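Local coordinates for gala protein type 1, 3 or 4 (PDB 4XA9) that is a leucine-rich-repeat protein of Legionella pneumophila that probably binds small GTPases and may act as a GTPase activator, at residues 49-54 and 71-76. Sequence-based numbering, arbitrary orientation.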
ATOM      1  N   ASP A  49     -10.673  14.238  -5.803  1.00 13.75           N
ATOM      2  CA  ASP A  49      -9.829  13.058  -5.964  1.00 16.80           C
ATOM      3  C   ASP A  49      -9.447  12.842  -7.440  1.00 17.50           C
ATOM      4  O   ASP A  49     -10.276  12.458  -8.266  1.00 17.93           O
ATOM      5  CB  ASP A  49     -10.540  11.832  -5.382  1.00 15.32           C
ATOM      6  CG  ASP A  49      -9.736  10.543  -5.526  1.00 22.89           C
ATOM      7  OD1 ASP A  49      -8.558  10.583  -5.950  1.00 23.50           O
ATOM      8  OD2 ASP A  49     -10.288   9.482  -5.162  1.00 25.28           O
ATOM      9  N   LEU A  50      -8.180  13.102  -7.750  1.00 17.56           N
ATOM     10  CA  LEU A  50      -7.644  12.907  -9.095  1.00 16.08           C
ATOM     11  C   LEU A  50      -6.658  11.746  -9.143  1.00 14.99           C
ATOM     12  O   LEU A  50      -5.834  11.664 -10.050  1.00 14.67           O
ATOM     13  CB  LEU A  50      -6.948  14.174  -9.592  1.00 16.39           C
ATOM     14  CG  LEU A  50      -7.799  15.426  -9.758  1.00 21.53           C
ATOM     15  CD1 LEU A  50      -6.940  16.578 -10.255  1.00 24.76           C
ATOM     16  CD2 LEU A  50      -8.945  15.162 -10.718  1.00 24.44           C
ATOM     17  N   SER A  51      -6.737  10.852  -8.164  1.00 12.66           N
ATOM     18  CA  SER A  51      -5.725   9.808  -8.012  1.00 17.66           C
ATOM     19  C   SER A  51      -5.761   8.796  -9.150  1.00 19.24           C
ATOM     20  O   SER A  51      -6.788   8.619  -9.787  1.00 19.59           O
ATOM     21  CB  SER A  51      -5.895   9.086  -6.676  1.00 13.20           C
ATOM     22  OG  SER A  51      -7.136   8.404  -6.629  1.00 17.92           O
ATOM     23  N   HIS A  52      -4.628   8.150  -9.405  1.00 11.85           N
ATOM     24  CA  HIS A  52      -4.538   7.092 -10.407  1.00 15.24           C
ATOM     25  C   HIS A  52      -4.908   7.601 -11.807  1.00 17.84           C
ATOM     26  O   HIS A  52      -5.815   7.086 -12.458  1.00 18.89           O
ATOM     27  CB  HIS A  52      -5.425   5.905 -10.022  1.00 15.19           C
ATOM     28  CG  HIS A  52      -5.054   5.267  -8.714  1.00 18.26           C
ATOM     29  ND1 HIS A  52      -4.034   4.346  -8.596  1.00 17.52           N
ATOM     30  CD2 HIS A  52      -5.590   5.392  -7.474  1.00 19.93           C
ATOM     31  CE1 HIS A  52      -3.948   3.944  -7.339  1.00 18.29           C
ATOM     32  NE2 HIS A  52      -4.883   4.560  -6.639  1.00 16.01           N
ATOM     33  N   ASN A  53      -4.195   8.627 -12.253  1.00 16.31           N
ATOM     34  CA  ASN A  53      -4.351   9.142 -13.601  1.00 16.28           C
ATOM     35  C   ASN A  53      -2.973   9.383 -14.193  1.00 20.01           C
ATOM     36  O   ASN A  53      -1.989   8.833 -13.690  1.00 23.45           O
ATOM     37  CB  ASN A  53      -5.205  10.408 -13.594  1.00 15.12           C
ATOM     38  CG  ASN A  53      -6.680  10.103 -13.443  1.00 16.38           C
ATOM     39  OD1 ASN A  53      -7.254   9.379 -14.256  1.00 15.40           O
ATOM     40  ND2 ASN A  53      -7.300  10.633 -12.390  1.00 15.18           N
ATOM     41  N   ASP A  54      -2.889  10.200 -15.240  1.00 17.64           N
ATOM     42  CA  ASP A  54      -1.624  10.407 -15.945  1.00 19.85           C
ATOM     43  C   ASP A  54      -1.213  11.867 -15.951  1.00 21.86           C
ATOM     44  O   ASP A  54      -0.630  12.357 -16.916  1.00 24.43           O
ATOM     45  CB  ASP A  54      -1.726   9.900 -17.385  1.00 27.20           C
ATOM     46  CG  ASP A  54      -2.064   8.427 -17.464  1.00 31.66           C
ATOM     47  OD1 ASP A  54      -1.542   7.653 -16.635  1.00 32.11           O
ATOM     48  OD2 ASP A  54      -2.862   8.045 -18.348  1.00 35.71           O
ATOM     49  N   SER A  71      -8.917  20.248  -0.273  1.00 16.19           N
ATOM     50  CA  SER A  71      -8.486  18.882  -0.042  1.00 17.09           C
ATOM     51  C   SER A  71      -8.283  18.213  -1.387  1.00 17.32           C
ATOM     52  O   SER A  71      -9.237  18.038  -2.146  1.00 15.42           O
ATOM     53  CB  SER A  71      -9.514  18.115   0.797  1.00 16.64           C
ATOM     54  OG  SER A  71      -9.078  16.793   1.033  1.00 19.24           O
ATOM     55  N   LEU A  72      -7.035  17.867  -1.683  1.00 12.57           N
ATOM     56  CA  LEU A  72      -6.689  17.339  -2.993  1.00 14.73           C
ATOM     57  C   LEU A  72      -5.965  16.008  -2.878  1.00 14.59           C
ATOM     58  O   LEU A  72      -4.928  15.904  -2.219  1.00 15.68           O
ATOM     59  CB  LEU A  72      -5.816  18.337  -3.771  1.00 14.34           C
ATOM     60  CG  LEU A  72      -5.251  17.755  -5.075  1.00 18.40           C
ATOM     61  CD1 LEU A  72      -6.371  17.493  -6.085  1.00 18.09           C
ATOM     62  CD2 LEU A  72      -4.164  18.643  -5.682  1.00 18.17           C
ATOM     63  N   ASN A  73      -6.529  14.987  -3.511  1.00 14.02           N
ATOM     64  CA  ASN A  73      -5.847  13.711  -3.690  1.00 16.14           C
ATOM     65  C   ASN A  73      -5.378  13.594  -5.132  1.00 17.85           C
ATOM     66  O   ASN A  73      -6.188  13.389  -6.036  1.00 17.73           O
ATOM     67  CB  ASN A  73      -6.767  12.535  -3.337  1.00 15.69           C
ATOM     68  CG  ASN A  73      -6.071  11.174  -3.448  1.00 18.29           C
ATOM     69  OD1 ASN A  73      -4.946  11.058  -3.944  1.00 20.09           O
ATOM     70  ND2 ASN A  73      -6.755  10.135  -2.996  1.00 15.83           N
ATOM     71  N   ILE A  74      -4.073  13.725  -5.347  1.00 14.97           N
ATOM     72  CA  ILE A  74      -3.529  13.550  -6.685  1.00 15.74           C
ATOM     73  C   ILE A  74      -2.450  12.461  -6.662  1.00 14.85           C
ATOM     74  O   ILE A  74      -1.501  12.471  -7.448  1.00 16.37           O
ATOM     75  CB  ILE A  74      -2.991  14.901  -7.248  1.00 17.89           C
ATOM     76  CG1 ILE A  74      -2.827  14.824  -8.776  1.00 18.05           C
ATOM     77  CG2 ILE A  74      -1.728  15.358  -6.508  1.00 15.39           C
ATOM     78  CD1 ILE A  74      -2.566  16.162  -9.443  1.00 17.47           C
ATOM     79  N   SER A  75      -2.628  11.494  -5.767  1.00 14.66           N
ATOM     80  CA  SER A  75      -1.698  10.374  -5.675  1.00 14.96           C
ATOM     81  C   SER A  75      -1.738   9.528  -6.947  1.00 15.51           C
ATOM     82  O   SER A  75      -2.691   9.595  -7.709  1.00 15.42           O
ATOM     83  CB  SER A  75      -2.000   9.501  -4.446  1.00 13.22           C
ATOM     84  OG  SER A  75      -3.285   8.901  -4.512  1.00 13.91           O
ATOM     85  N   HIS A  76      -0.680   8.759  -7.170  1.00 14.40           N
ATOM     86  CA  HIS A  76      -0.577   7.852  -8.315  1.00 17.85           C
ATOM     87  C   HIS A  76      -0.774   8.570  -9.643  1.00 20.11           C
ATOM     88  O   HIS A  76      -1.563   8.144 -10.493  1.00 18.47           O
ATOM     89  CB  HIS A  76      -1.577   6.705  -8.181  1.00 14.91           C
ATOM     90  CG  HIS A  76      -1.336   5.840  -6.986  1.00 17.04           C
ATOM     91  ND1 HIS A  76      -0.495   4.749  -7.016  1.00 19.77           N
ATOM     92  CD2 HIS A  76      -1.820   5.906  -5.723  1.00 17.27           C
ATOM     93  CE1 HIS A  76      -0.473   4.180  -5.824  1.00 20.09           C
ATOM     94  NE2 HIS A  76      -1.271   4.861  -5.021  1.00 16.75           N
TER
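The imidazoles of His52 and His76 lie face to face in an offset stack, side by side and pointing the same way, with centroids 4.0 Å apart and planes 12° from parallel. His52 CE1 sits over the centre of the His76 ring, 3.2 Å from His76 CG, while His76 CB lies over the face of the His52 ring, displaced toward the rim, in a CH-pi contact. In both residues CG stands anti to the carbonyl carbon (chi1 near -60°), which keeps the two rings in step. Phe24 and Phe100 stack on His52 and His76 respectively and lengthen the column, and the backbone of another protein chain packs against both histidines.

Backbone bonds tie the turns together: Leu50 N gives to Asn73 O (2.6 Å) and His52 N to Ser75 O (3.0 Å), with a weak bond from Asn53 N to His76 O beyond. Ser51 CA adds a C-H contact to Ser75 O at 3.1 Å. This is the parallel stacking of consecutive repeats in a leucine-rich-repeat solenoid: Asp49 and Asn73 form a parallel bridge in neighbouring strands, and the same Asx turn follows both strands.

Asp49 OD1 takes both the N-H and the hydroxyl of Ser51, the hydroxyl (OG to OD1 2.7 Å) on its syn lone pair and the N-H on the anti side, out of the carboxylate plane. Asn73 OD1 accepts from both Ser75 N and OG, the hydroxyl in the carbonyl plane on a lone pair. The Asp49 carboxylate and the Asn73 amide lie side by side, 4° from parallel, and Ser51 CB rests 3.4 Å from Ser75 OG.

On the apolar side Leu50 bridges two residues, CD1 meeting Leu72 CD1 and CB meeting Ile74 CG1. In the asparagine ladder, Asn53 ND2 bonds Leu50 O, from above the carbonyl plane, and Leu22 O; Asn77 ND2 bonds Ile74 O and Leu50 O.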